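Local coordinates for protein gamma-glutamyltranspeptidase (Ggt) (Helicobacter pylori 26695, PDB 5BPK) that probably cleaves gamma-glutamyl bonds, such as that of glutathione, and passes the gamma-glutamyl group to water or an amino-acid acceptor, as an Ntn-hydrolase, at residues A[72-77]-A[164-169]; A[157-162]-A[218-223]; A[64-69]-A[144-149]. All coordinates share one frame; numbering follows the deposited sequence.

Interaction 1: residues A[72-77]-A[164-169]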
ATOM      1  N   LEU A  72     -13.226   0.585   6.206  1.00 11.20           N
ATOM      2  CA  LEU A  72     -12.670  -0.442   5.316  1.00 10.81           C
ATOM      3  C   LEU A  72     -12.329  -1.740   6.059  1.00 11.46           C
ATOM      4  O   LEU A  72     -12.355  -2.826   5.467  1.00 12.10           O
ATOM      5  CB  LEU A  72     -11.421   0.087   4.598  1.00 10.73           C
ATOM      6  CG  LEU A  72     -11.625   1.141   3.514  1.00  8.83           C
ATOM      7  CD1 LEU A  72     -10.261   1.725   3.072  1.00 10.49           C
ATOM      8  CD2 LEU A  72     -12.381   0.559   2.319  1.00 11.00           C
ATOM      9  N   ALA A  73     -11.999  -1.631   7.347  1.00 10.78           N
ATOM     10  CA  ALA A  73     -11.761  -2.819   8.177  1.00 10.45           C
ATOM     11  C   ALA A  73     -12.998  -3.732   8.284  1.00 10.63           C
ATOM     12  O   ALA A  73     -12.872  -4.931   8.579  1.00 11.53           O
ATOM     13  CB  ALA A  73     -11.262  -2.419   9.580  1.00 10.52           C
ATOM     14  N   VAL A  74     -14.172  -3.159   8.032  1.00 11.45           N
ATOM     15  CA  VAL A  74     -15.440  -3.876   8.091  1.00 11.14           C
ATOM     16  C   VAL A  74     -15.920  -4.270   6.682  1.00 11.60           C
ATOM     17  O   VAL A  74     -16.258  -5.418   6.447  1.00 12.25           O
ATOM     18  CB  VAL A  74     -16.503  -3.013   8.806  1.00 11.41           C
ATOM     19  CG1 VAL A  74     -17.869  -3.711   8.818  1.00 11.67           C
ATOM     20  CG2 VAL A  74     -16.057  -2.708  10.215  1.00 12.76           C
ATOM     21  N   VAL A  75     -15.919  -3.326   5.747  1.00 11.68           N
ATOM     22  CA  VAL A  75     -16.541  -3.551   4.430  1.00 10.55           C
ATOM     23  C   VAL A  75     -15.600  -4.090   3.362  1.00 10.57           C
ATOM     24  O   VAL A  75     -16.058  -4.497   2.294  1.00 12.55           O
ATOM     25  CB  VAL A  75     -17.230  -2.280   3.902  1.00 11.13           C
ATOM     26  CG1 VAL A  75     -18.304  -1.811   4.895  1.00 14.45           C
ATOM     27  CG2 VAL A  75     -16.224  -1.143   3.615  1.00 13.38           C
ATOM     28  N   HIS A  76     -14.298  -4.091   3.647  1.00 10.94           N
ATOM     29  CA  HIS A  76     -13.298  -4.583   2.691  1.00 12.06           C
ATOM     30  C   HIS A  76     -12.264  -5.467   3.395  1.00 12.02           C
ATOM     31  O   HIS A  76     -11.068  -5.172   3.366  1.00 12.84           O
ATOM     32  CB  HIS A  76     -12.647  -3.373   2.016  1.00 11.06           C
ATOM     33  CG  HIS A  76     -11.765  -3.704   0.851  1.00 14.24           C
ATOM     34  ND1 HIS A  76     -11.823  -4.914   0.188  1.00 15.96           N
ATOM     35  CD2 HIS A  76     -10.794  -2.983   0.241  1.00 15.28           C
ATOM     36  CE1 HIS A  76     -10.941  -4.909  -0.797  1.00 17.16           C
ATOM     37  NE2 HIS A  76     -10.303  -3.750  -0.786  1.00 17.17           N
ATOM     38  N   PRO A  77     -12.721  -6.569   4.032  1.00 11.20           N
ATOM     39  CA  PRO A  77     -11.837  -7.373   4.885  1.00 12.58           C
ATOM     40  C   PRO A  77     -10.705  -8.112   4.169  1.00 12.58           C
ATOM     41  O   PRO A  77      -9.780  -8.594   4.829  1.00 12.87           O
ATOM     42  CB  PRO A  77     -12.797  -8.347   5.586  1.00 14.42           C
ATOM     43  CG  PRO A  77     -14.043  -8.317   4.813  1.00 14.74           C
ATOM     44  CD  PRO A  77     -14.123  -7.022   4.100  1.00 13.53           C
ATOM     45  N   LYS A 164     -21.560   0.310  13.143  1.00 13.99           N
ATOM     46  CA  LYS A 164     -22.906   0.095  12.596  1.00 17.31           C
ATOM     47  C   LYS A 164     -22.899  -0.972  11.495  1.00 16.32           C
ATOM     48  O   LYS A 164     -23.757  -1.848  11.463  1.00 16.47           O
ATOM     49  CB  LYS A 164     -23.474   1.400  12.032  1.00 18.39           C
ATOM     50  CG  LYS A 164     -24.949   1.341  11.684  1.00 25.60           C
ATOM     51  CD  LYS A 164     -25.432   2.636  11.048  1.00 30.90           C
ATOM     52  CE  LYS A 164     -26.956   2.706  10.999  1.00 34.38           C
ATOM     53  NZ  LYS A 164     -27.436   4.117  10.871  1.00 38.95           N
ATOM     54  N   LEU A 165     -21.918  -0.889  10.600  1.00 14.68           N
ATOM     55  CA  LEU A 165     -21.794  -1.848   9.508  1.00 14.04           C
ATOM     56  C   LEU A 165     -21.411  -3.244   9.996  1.00 13.44           C
ATOM     57  O   LEU A 165     -21.842  -4.237   9.416  1.00 15.87           O
ATOM     58  CB  LEU A 165     -20.788  -1.349   8.462  1.00 13.46           C
ATOM     59  CG  LEU A 165     -21.348  -0.202   7.602  1.00 15.99           C
ATOM     60  CD1 LEU A 165     -20.243   0.641   6.984  1.00 19.20           C
ATOM     61  CD2 LEU A 165     -22.290  -0.731   6.524  1.00 18.33           C
ATOM     62  N   ALA A 166     -20.589  -3.324  11.039  1.00 13.64           N
ATOM     63  CA  ALA A 166     -20.236  -4.623  11.611  1.00 13.18           C
ATOM     64  C   ALA A 166     -21.434  -5.280  12.292  1.00 14.72           C
ATOM     65  O   ALA A 166     -21.690  -6.470  12.110  1.00 16.52           O
ATOM     66  CB  ALA A 166     -19.058  -4.495  12.586  1.00 14.83           C
ATOM     67  N   GLU A 167     -22.179  -4.492  13.053  1.00 15.95           N
ATOM     68  CA  GLU A 167     -23.322  -5.012  13.800  1.00 17.83           C
ATOM     69  C   GLU A 167     -24.515  -5.378  12.917  1.00 18.16           C
ATOM     70  O   GLU A 167     -25.157  -6.409  13.132  1.00 18.84           O
ATOM     71  CB  GLU A 167     -23.781  -3.994  14.846  1.00 19.10           C
ATOM     72  CG  GLU A 167     -22.820  -3.769  15.994  1.00 24.20           C
ATOM     73  CD  GLU A 167     -23.319  -2.732  16.989  1.00 28.61           C
ATOM     74  OE1 GLU A 167     -24.229  -1.955  16.643  1.00 32.42           O
ATOM     75  OE2 GLU A 167     -22.792  -2.696  18.118  1.00 30.31           O
ATOM     76  N   ASN A 168     -24.828  -4.528  11.947  1.00 15.53           N
ATOM     77  CA  ASN A 168     -26.048  -4.682  11.152  1.00 17.22           C
ATOM     78  C   ASN A 168     -25.793  -5.394   9.834  1.00 17.26           C
ATOM     79  O   ASN A 168     -26.713  -5.945   9.222  1.00 19.64           O
ATOM     80  CB  ASN A 168     -26.683  -3.308  10.877  1.00 19.08           C
ATOM     81  CG  ASN A 168     -26.998  -2.527  12.152  1.00 24.30           C
ATOM     82  OD1 ASN A 168     -27.226  -3.100  13.214  1.00 27.06           O
ATOM     83  ND2 ASN A 168     -27.020  -1.203  12.039  1.00 30.15           N
ATOM     84  N   GLY A 169     -24.539  -5.359   9.390  1.00 15.35           N
ATOM     85  CA  GLY A 169     -24.136  -6.024   8.174  1.00 15.54           C
ATOM     86  C   GLY A 169     -24.256  -5.217   6.899  1.00 17.15           C
ATOM     87  O   GLY A 169     -24.780  -4.091   6.877  1.00 18.43           O
TER

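Interaction 2: residues A[157-162]-A[218-223]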
ATOM      1  N   GLN A 157     -17.245   9.390  17.132  1.00 23.08           N
ATOM      2  CA  GLN A 157     -17.959   9.847  15.942  1.00 24.69           C
ATOM      3  C   GLN A 157     -17.425   9.164  14.690  1.00 22.34           C
ATOM      4  O   GLN A 157     -18.184   8.842  13.775  1.00 23.78           O
ATOM      5  CB  GLN A 157     -17.794  11.353  15.729  1.00 26.73           C
ATOM      6  CG  GLN A 157     -18.291  12.268  16.822  1.00 31.24           C
ATOM      7  CD  GLN A 157     -17.991  13.719  16.487  1.00 33.50           C
ATOM      8  OE1 GLN A 157     -18.704  14.342  15.699  1.00 40.06           O
ATOM      9  NE2 GLN A 157     -16.914  14.256  17.061  1.00 28.66           N
ATOM     10  N   LEU A 158     -16.109   8.980  14.646  1.00 19.11           N
ATOM     11  CA  LEU A 158     -15.443   8.494  13.440  1.00 15.90           C
ATOM     12  C   LEU A 158     -15.522   6.979  13.294  1.00 15.58           C
ATOM     13  O   LEU A 158     -15.504   6.461  12.169  1.00 17.60           O
ATOM     14  CB  LEU A 158     -13.991   8.977  13.415  1.00 15.16           C
ATOM     15  CG  LEU A 158     -13.803  10.496  13.416  1.00 13.14           C
ATOM     16  CD1 LEU A 158     -12.319  10.828  13.529  1.00 12.70           C
ATOM     17  CD2 LEU A 158     -14.438  11.186  12.203  1.00 14.47           C
ATOM     18  N   ILE A 159     -15.629   6.270  14.415  1.00 15.39           N
ATOM     19  CA  ILE A 159     -15.671   4.799  14.402  1.00 15.76           C
ATOM     20  C   ILE A 159     -17.104   4.244  14.407  1.00 15.48           C
ATOM     21  O   ILE A 159     -17.333   3.099  14.020  1.00 15.38           O
ATOM     22  CB  ILE A 159     -14.841   4.209  15.581  1.00 14.85           C
ATOM     23  CG1 ILE A 159     -14.423   2.756  15.300  1.00 13.84           C
ATOM     24  CG2 ILE A 159     -15.606   4.331  16.930  1.00 14.12           C
ATOM     25  CD1 ILE A 159     -13.309   2.281  16.202  1.00 13.23           C
ATOM     26  N   ASP A 160     -18.073   5.051  14.828  1.00 14.80           N
ATOM     27  CA  ASP A 160     -19.457   4.587  14.870  1.00 16.42           C
ATOM     28  C   ASP A 160     -19.963   4.022  13.534  1.00 15.57           C
ATOM     29  O   ASP A 160     -20.641   2.997  13.537  1.00 15.82           O
ATOM     30  CB  ASP A 160     -20.411   5.689  15.368  1.00 16.39           C
ATOM     31  CG  ASP A 160     -20.556   5.711  16.890  1.00 21.97           C
ATOM     32  OD1 ASP A 160     -20.088   4.783  17.579  1.00 23.90           O
ATOM     33  OD2 ASP A 160     -21.161   6.672  17.394  1.00 25.95           O
ATOM     34  N   PRO A 161     -19.633   4.669  12.391  1.00 15.03           N
ATOM     35  CA  PRO A 161     -20.149   4.096  11.135  1.00 14.93           C
ATOM     36  C   PRO A 161     -19.650   2.679  10.867  1.00 15.30           C
ATOM     37  O   PRO A 161     -20.410   1.822  10.406  1.00 15.99           O
ATOM     38  CB  PRO A 161     -19.640   5.072  10.069  1.00 16.07           C
ATOM     39  CG  PRO A 161     -19.574   6.378  10.792  1.00 15.97           C
ATOM     40  CD  PRO A 161     -19.093   6.029  12.180  1.00 14.78           C
ATOM     41  N   ALA A 162     -18.383   2.443  11.164  1.00 14.00           N
ATOM     42  CA  ALA A 162     -17.808   1.117  11.042  1.00 13.11           C
ATOM     43  C   ALA A 162     -18.510   0.128  11.970  1.00 14.05           C
ATOM     44  O   ALA A 162     -18.840  -0.979  11.558  1.00 13.82           O
ATOM     45  CB  ALA A 162     -16.298   1.161  11.339  1.00 12.35           C
ATOM     46  N   LYS A 218     -17.720  -5.948  18.558  1.00 15.52           N
ATOM     47  CA  LYS A 218     -17.250  -5.947  19.948  1.00 17.03           C
ATOM     48  C   LYS A 218     -15.851  -5.329  20.057  1.00 16.29           C
ATOM     49  O   LYS A 218     -15.588  -4.511  20.919  1.00 17.63           O
ATOM     50  CB  LYS A 218     -17.216  -7.373  20.530  1.00 20.85           C
ATOM     51  CG  LYS A 218     -18.424  -7.780  21.332  1.00 29.25           C
ATOM     52  CD  LYS A 218     -18.200  -9.111  22.062  1.00 35.31           C
ATOM     53  CE  LYS A 218     -17.298  -8.983  23.292  1.00 39.14           C
ATOM     54  NZ  LYS A 218     -16.947 -10.320  23.879  1.00 42.83           N
ATOM     55  N   THR A 219     -14.951  -5.741  19.176  1.00 14.19           N
ATOM     56  CA  THR A 219     -13.586  -5.216  19.197  1.00 13.31           C
ATOM     57  C   THR A 219     -13.547  -3.712  18.905  1.00 14.69           C
ATOM     58  O   THR A 219     -12.859  -2.951  19.594  1.00 13.52           O
ATOM     59  CB  THR A 219     -12.691  -5.970  18.213  1.00 13.49           C
ATOM     60  OG1 THR A 219     -12.724  -7.369  18.533  1.00 14.22           O
ATOM     61  CG2 THR A 219     -11.264  -5.454  18.290  1.00 14.88           C
ATOM     62  N   LEU A 220     -14.294  -3.299  17.885  1.00 14.10           N
ATOM     63  CA  LEU A 220     -14.401  -1.887  17.530  1.00 13.86           C
ATOM     64  C   LEU A 220     -14.995  -1.074  18.674  1.00 14.96           C
ATOM     65  O   LEU A 220     -14.575   0.060  18.927  1.00 15.12           O
ATOM     66  CB  LEU A 220     -15.234  -1.710  16.259  1.00 13.30           C
ATOM     67  CG  LEU A 220     -14.598  -2.259  14.976  1.00 14.04           C
ATOM     68  CD1 LEU A 220     -15.557  -2.110  13.810  1.00 15.95           C
ATOM     69  CD2 LEU A 220     -13.265  -1.581  14.668  1.00 13.54           C
ATOM     70  N   ASN A 221     -15.946  -1.665  19.389  1.00 15.64           N
ATOM     71  CA  ASN A 221     -16.530  -0.989  20.554  1.00 15.77           C
ATOM     72  C   ASN A 221     -15.534  -0.802  21.706  1.00 15.92           C
ATOM     73  O   ASN A 221     -15.590   0.210  22.408  1.00 16.88           O
ATOM     74  CB  ASN A 221     -17.790  -1.716  21.028  1.00 17.64           C
ATOM     75  CG  ASN A 221     -19.060  -1.129  20.438  1.00 20.88           C
ATOM     76  OD1 ASN A 221     -19.379   0.038  20.677  1.00 25.26           O
ATOM     77  ND2 ASN A 221     -19.808  -1.937  19.690  1.00 26.83           N
ATOM     78  N   GLN A 222     -14.634  -1.766  21.897  1.00 15.43           N
ATOM     79  CA  GLN A 222     -13.543  -1.629  22.866  1.00 17.04           C
ATOM     80  C   GLN A 222     -12.635  -0.461  22.494  1.00 16.56           C
ATOM     81  O   GLN A 222     -12.211   0.317  23.359  1.00 18.32           O
ATOM     82  CB  GLN A 222     -12.709  -2.917  22.971  1.00 19.21           C
ATOM     83  CG  GLN A 222     -13.378  -4.020  23.755  1.00 21.53           C
ATOM     84  CD  GLN A 222     -13.692  -3.594  25.188  1.00 25.86           C
ATOM     85  OE1 GLN A 222     -14.840  -3.309  25.518  1.00 34.05           O
ATOM     86  NE2 GLN A 222     -12.663  -3.513  26.027  1.00 28.29           N
ATOM     87  N   ILE A 223     -12.367  -0.329  21.201  1.00 14.88           N
ATOM     88  CA  ILE A 223     -11.544   0.757  20.701  1.00 16.80           C
ATOM     89  C   ILE A 223     -12.271   2.090  20.887  1.00 16.76           C
ATOM     90  O   ILE A 223     -11.670   3.061  21.335  1.00 17.61           O
ATOM     91  CB  ILE A 223     -11.135   0.514  19.229  1.00 16.25           C
ATOM     92  CG1 ILE A 223     -10.273  -0.758  19.127  1.00 16.43           C
ATOM     93  CG2 ILE A 223     -10.390   1.727  18.660  1.00 15.15           C
ATOM     94  CD1 ILE A 223     -10.153  -1.342  17.705  1.00 14.39           C
TER

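Interaction 3: residues A[64-69]-A[144-149]. With EDO (1,2-ethanediol), chain M.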
ATOM      1  N   ALA A  64     -11.416  12.365   8.332  1.00 11.89           N
ATOM      2  CA  ALA A  64     -12.005  11.543   7.274  1.00 11.28           C
ATOM      3  C   ALA A  64     -11.171  10.280   7.064  1.00 10.40           C
ATOM      4  O   ALA A  64     -11.721   9.202   6.904  1.00 11.32           O
ATOM      5  CB  ALA A  64     -12.104  12.330   5.969  1.00 11.97           C
ATOM      6  N   ALA A  65      -9.847  10.427   7.058  1.00 11.40           N
ATOM      7  CA  ALA A  65      -8.947   9.290   6.864  1.00 10.61           C
ATOM      8  C   ALA A  65      -9.100   8.244   7.968  1.00 10.77           C
ATOM      9  O   ALA A  65      -9.060   7.040   7.708  1.00 10.57           O
ATOM     10  CB  ALA A  65      -7.502   9.765   6.761  1.00 10.80           C
ATOM     11  N   VAL A  66      -9.289   8.700   9.202  1.00  9.73           N
ATOM     12  CA  VAL A  66      -9.505   7.793  10.323  1.00 11.88           C
ATOM     13  C   VAL A  66     -10.841   7.042  10.184  1.00 10.31           C
ATOM     14  O   VAL A  66     -10.899   5.814  10.351  1.00 12.17           O
ATOM     15  CB  VAL A  66      -9.377   8.543  11.679  1.00 11.21           C
ATOM     16  CG1 VAL A  66      -9.889   7.663  12.846  1.00 14.23           C
ATOM     17  CG2 VAL A  66      -7.909   8.984  11.889  1.00 12.18           C
ATOM     18  N   ALA A  67     -11.902   7.757   9.836  1.00 11.32           N
ATOM     19  CA  ALA A  67     -13.208   7.128   9.610  1.00 12.89           C
ATOM     20  C   ALA A  67     -13.121   6.054   8.511  1.00 11.09           C
ATOM     21  O   ALA A  67     -13.649   4.948   8.661  1.00 12.99           O
ATOM     22  CB  ALA A  67     -14.266   8.177   9.280  1.00 13.60           C
ATOM     23  N   ILE A  68     -12.422   6.371   7.423  1.00 11.55           N
ATOM     24  CA  ILE A  68     -12.230   5.425   6.325  1.00 11.78           C
ATOM     25  C   ILE A  68     -11.430   4.191   6.724  1.00 10.22           C
ATOM     26  O   ILE A  68     -11.813   3.080   6.362  1.00 11.33           O
ATOM     27  CB  ILE A  68     -11.600   6.100   5.092  1.00  9.80           C
ATOM     28  CG1 ILE A  68     -12.610   7.072   4.469  1.00 11.13           C
ATOM     29  CG2 ILE A  68     -11.137   5.076   4.066  1.00 11.65           C
ATOM     30  CD1 ILE A  68     -12.046   7.924   3.361  1.00 12.88           C
ATOM     31  N   GLY A  69     -10.343   4.389   7.473  1.00  9.20           N
ATOM     32  CA  GLY A  69      -9.525   3.285   7.949  1.00 10.64           C
ATOM     33  C   GLY A  69     -10.345   2.259   8.712  1.00 10.61           C
ATOM     34  O   GLY A  69     -10.223   1.055   8.496  1.00 11.74           O
ATOM     35  N   GLU A 144      -5.206   6.029  15.712  1.00 13.42           N
ATOM     36  CA  GLU A 144      -5.273   6.873  16.902  1.00 14.48           C
ATOM     37  C   GLU A 144      -4.195   7.966  16.889  1.00 14.29           C
ATOM     38  O   GLU A 144      -4.459   9.123  17.242  1.00 13.76           O
ATOM     39  CB  GLU A 144      -5.160   6.044  18.180  1.00 15.41           C
ATOM     40  CG  GLU A 144      -5.399   6.882  19.428  1.00 21.11           C
ATOM     41  CD  GLU A 144      -5.278   6.087  20.701  1.00 21.76           C
ATOM     42  OE1 GLU A 144      -6.330   5.703  21.238  1.00 27.67           O
ATOM     43  OE2 GLU A 144      -4.134   5.842  21.151  1.00 25.39           O
ATOM     44  N   ALA A 145      -2.983   7.595  16.496  1.00 13.79           N
ATOM     45  CA  ALA A 145      -1.863   8.536  16.442  1.00 14.21           C
ATOM     46  C   ALA A 145      -2.165   9.743  15.556  1.00 13.72           C
ATOM     47  O   ALA A 145      -1.952  10.893  15.965  1.00 14.40           O
ATOM     48  CB  ALA A 145      -0.600   7.829  15.969  1.00 14.32           C
ATOM     49  N   MET A 146      -2.671   9.511  14.348  1.00 12.90           N
ATOM     50  CA  MET A 146      -2.957  10.659  13.481  1.00 15.29           C
ATOM     51  C   MET A 146      -4.148  11.475  13.996  1.00 14.16           C
ATOM     52  O   MET A 146      -4.118  12.700  13.944  1.00 14.89           O
ATOM     53  CB  MET A 146      -3.087  10.288  11.997  1.00 18.77           C
ATOM     54  CG  MET A 146      -4.263   9.477  11.576  1.00 17.42           C
ATOM     55  SD  MET A 146      -4.125   9.265   9.775  1.00 23.96           S
ATOM     56  CE  MET A 146      -3.995   7.494   9.641  1.00 24.33           C
ATOM     57  N   LEU A 147      -5.164  10.814  14.540  1.00 14.09           N
ATOM     58  CA  LEU A 147      -6.303  11.540  15.097  1.00 14.26           C
ATOM     59  C   LEU A 147      -5.873  12.439  16.254  1.00 15.50           C
ATOM     60  O   LEU A 147      -6.237  13.623  16.309  1.00 15.87           O
ATOM     61  CB  LEU A 147      -7.369  10.569  15.591  1.00 14.70           C
ATOM     62  CG  LEU A 147      -8.682  11.235  15.988  1.00 16.25           C
ATOM     63  CD1 LEU A 147      -9.297  11.969  14.791  1.00 19.06           C
ATOM     64  CD2 LEU A 147      -9.632  10.204  16.550  1.00 16.94           C
ATOM     65  N   LYS A 148      -5.096  11.878  17.175  1.00 14.32           N
ATOM     66  CA  LYS A 148      -4.626  12.638  18.330  1.00 16.70           C
ATOM     67  C   LYS A 148      -3.780  13.846  17.939  1.00 15.83           C
ATOM     68  O   LYS A 148      -3.953  14.922  18.499  1.00 19.21           O
ATOM     69  CB  LYS A 148      -3.870  11.747  19.313  1.00 18.65           C
ATOM     70  CG  LYS A 148      -4.788  10.938  20.204  1.00 24.68           C
ATOM     71  CD  LYS A 148      -4.026  10.261  21.349  1.00 31.87           C
ATOM     72  CE  LYS A 148      -4.979   9.570  22.322  1.00 35.95           C
ATOM     73  NZ  LYS A 148      -4.301   9.139  23.580  1.00 40.61           N
ATOM     74  N   LYS A 149      -2.866  13.677  16.985  1.00 16.27           N
ATOM     75  CA  LYS A 149      -1.922  14.750  16.644  1.00 16.38           C
ATOM     76  C   LYS A 149      -2.531  15.831  15.746  1.00 15.99           C
ATOM     77  O   LYS A 149      -2.203  17.013  15.902  1.00 17.98           O
ATOM     78  CB  LYS A 149      -0.677  14.171  15.980  1.00 17.98           C
ATOM     79  CG  LYS A 149       0.535  15.074  15.989  1.00 21.94           C
ATOM     80  CD  LYS A 149       1.809  14.288  15.700  1.00 26.51           C
ATOM     81  CE  LYS A 149       3.059  15.134  15.918  1.00 29.82           C
ATOM     82  NZ  LYS A 149       4.308  14.310  15.805  1.00 29.35           N
TER
HETATM   83  C1  EDO M 409       0.997   9.556  18.724  1.00 41.14           C
HETATM   84  O1  EDO M 409       2.349   9.307  18.336  1.00 42.53           O
HETATM   85  C2  EDO M 409       0.466  10.773  17.975  1.00 39.54           C
HETATM   86  O2  EDO M 409      -0.747  11.248  18.575  1.00 37.76           O

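Interaction 1: residues A[72-77]-A[164-169]
Val74 lays CG1 over the backbone of helix 155-168 where Leu165 hands over to Ala166. The methyl stands 3.5 Å from Ala166 N and 3.8 Å from Leu165 C, so it rests on the peptide link itself as well as on side chains. It sits between two of them, with Leu165 CB 3.8 Å and Ala166 CB 4.0 Å from Val74 CG1. CG1, anti to the backbone N (chi1 177°), goes to the Leu165-Ala166 link, while CG2 is turned toward Ala162 O and Leu220. The small side chain of Ala166 lets the backbones come close, with the CA atoms of Val74 and Ala166 6.0 Å apart.

Next along, Val75 adds a second, lighter touch. Its CG1 meets Leu165 CD1 at 3.8 Å, methyl to methyl, and the two side chains run obliquely to each other. No hydrogen bond joins the segments: this is buried apolar packing between the C-terminal ends of two helices, within the helical part of an Ntn-hydrolase.

His76 is the first residue to leave the helical path on one side. On the other it is Gly169, with a positive phi of 89°, although its N still bonds back to Leu165 O. The Val74 carbonyl is taken up by Tyr170 OH and Gln213 NE2. Around the contact, helix 214-226 packs on Val74 and Ala166 through Leu216, Leu220 and Ala217, helix 45-56 covers Val75 and Leu165 through Leu46 and Ile50, and Tyr170 of strand 170-171 lies against Val75.

Interaction 2: residues A[157-162]-A[218-223]
Ile159 and Leu220 form the centre of an antiparallel helix pair within the gamma-glutamyltranspeptidase fold: the short axes run at 176° to each other, 10.0 Å apart, an ordinary spacing for packed helices, filled mainly by these two side chains. Ile159 does most of the reaching. Its CG1 is anti to the backbone N (chi1 -158°) and the chain continues extended, which carries CD1 across to the other helix. There Ile159 CD1 lies 3.7 Å from Leu220 O. The same methyl is 3.9 Å from Ile223 CG2, whose side chain is roughly perpendicular to that of Ile159. Leu220 CD2 is a little farther from Ile159 CD1, at 4.2 Å. Leu220 sends its other branch, CD1, to Ala162, nearly a turn beyond Ile159, 4.1 Å from Ala162 C and 4.2 Å from Ala162 CB. All four touching residues are buried, and no hydrogen bond links the two segments.

Beyond this shell, Phe70 of helix 61-75 packs on Ile159 and Ala162, while Val140 of helix 139-150 covers Ile223. Helix 155-168 is kinked where Pro161 N, which has no hydrogen to give, and Ala162 N both lack the bond to the preceding turn. A salt bridge from Asp160 OD1 to Lys224 NZ flanks the apolar seam. Thr219 OG1 lies in hydrogen-bonding reach of Asp215 O and of Ala33 O of the partner chain, and its single hydrogen must be shared or alternate between them.

Interaction 3: residues A[64-69]-A[144-149]
Met146 meets Val66 chiefly with the middle of its side chain. CB stays back, about 5.0 Å from Val66 CG2. CG makes the real contact, at 3.7 Å from Val66 CG2, because chi1 of 69° places it between the backbone N and the carbonyl carbon, a crowded position within a helix. SD then runs on past the valine, 4.3 Å from Val66 CG2, and comes within 4.6 Å of Ala65 CB. The bend at chi3 (119°) turns CE off the line of the chain. Met146 and Val66 therefore lie alongside, pointing opposite ways, instead of meeting end on.

The same valine methyl also touches the next residue: Leu147 CB is 4.1 Å from Val66 CG2, with the two side chains roughly perpendicular. Val66 is thus held in the angle between two successive side chains of helix 139-150. Its other branch, CG1, faces Leu158 of helix 155-168, and Leu158 also packs on Leu147.

Away from this interface, a 1,2-ethanediol, probably from the crystallisation liquor, gives a hydrogen bond from O2 to Ala145 O (2.9 Å) and is also bonded to Trp263 NE1. Lys149 makes a cation-pi contact with the same tryptophan. On helix 61-75, Gly69 O accepts a bond from Tyr18 OH of the partner chain. The arrangement is plain apolar helix-helix packing, consistent with an outer helical layer of the four-layer alpha-beta-beta-alpha architecture of Ntn-hydrolases.

Overall arrangement
Helix 61-75 ties the set together: its end enters interaction 1 and its middle interaction 3, with centres about 17 Å apart. Helix 155-168 is shared by interactions 1 and 2, whose centres lie about 10 Å apart and which touch directly: Val74 CG2 is 3.7 Å from Leu220 CD1. Interactions 2 and 3, about 13 Å apart between centres, join where Leu158 CD1 lies 3.5 Å from Leu147 CD1. The result is one continuous apolar packing of four helices. Beyond helix 61-75, His76 reaches Thr2 near the start of the partner chain; in this family the small subunit's N-terminal threonine is the nucleophile, so interaction 1 is probably the contact nearest the catalytic pocket.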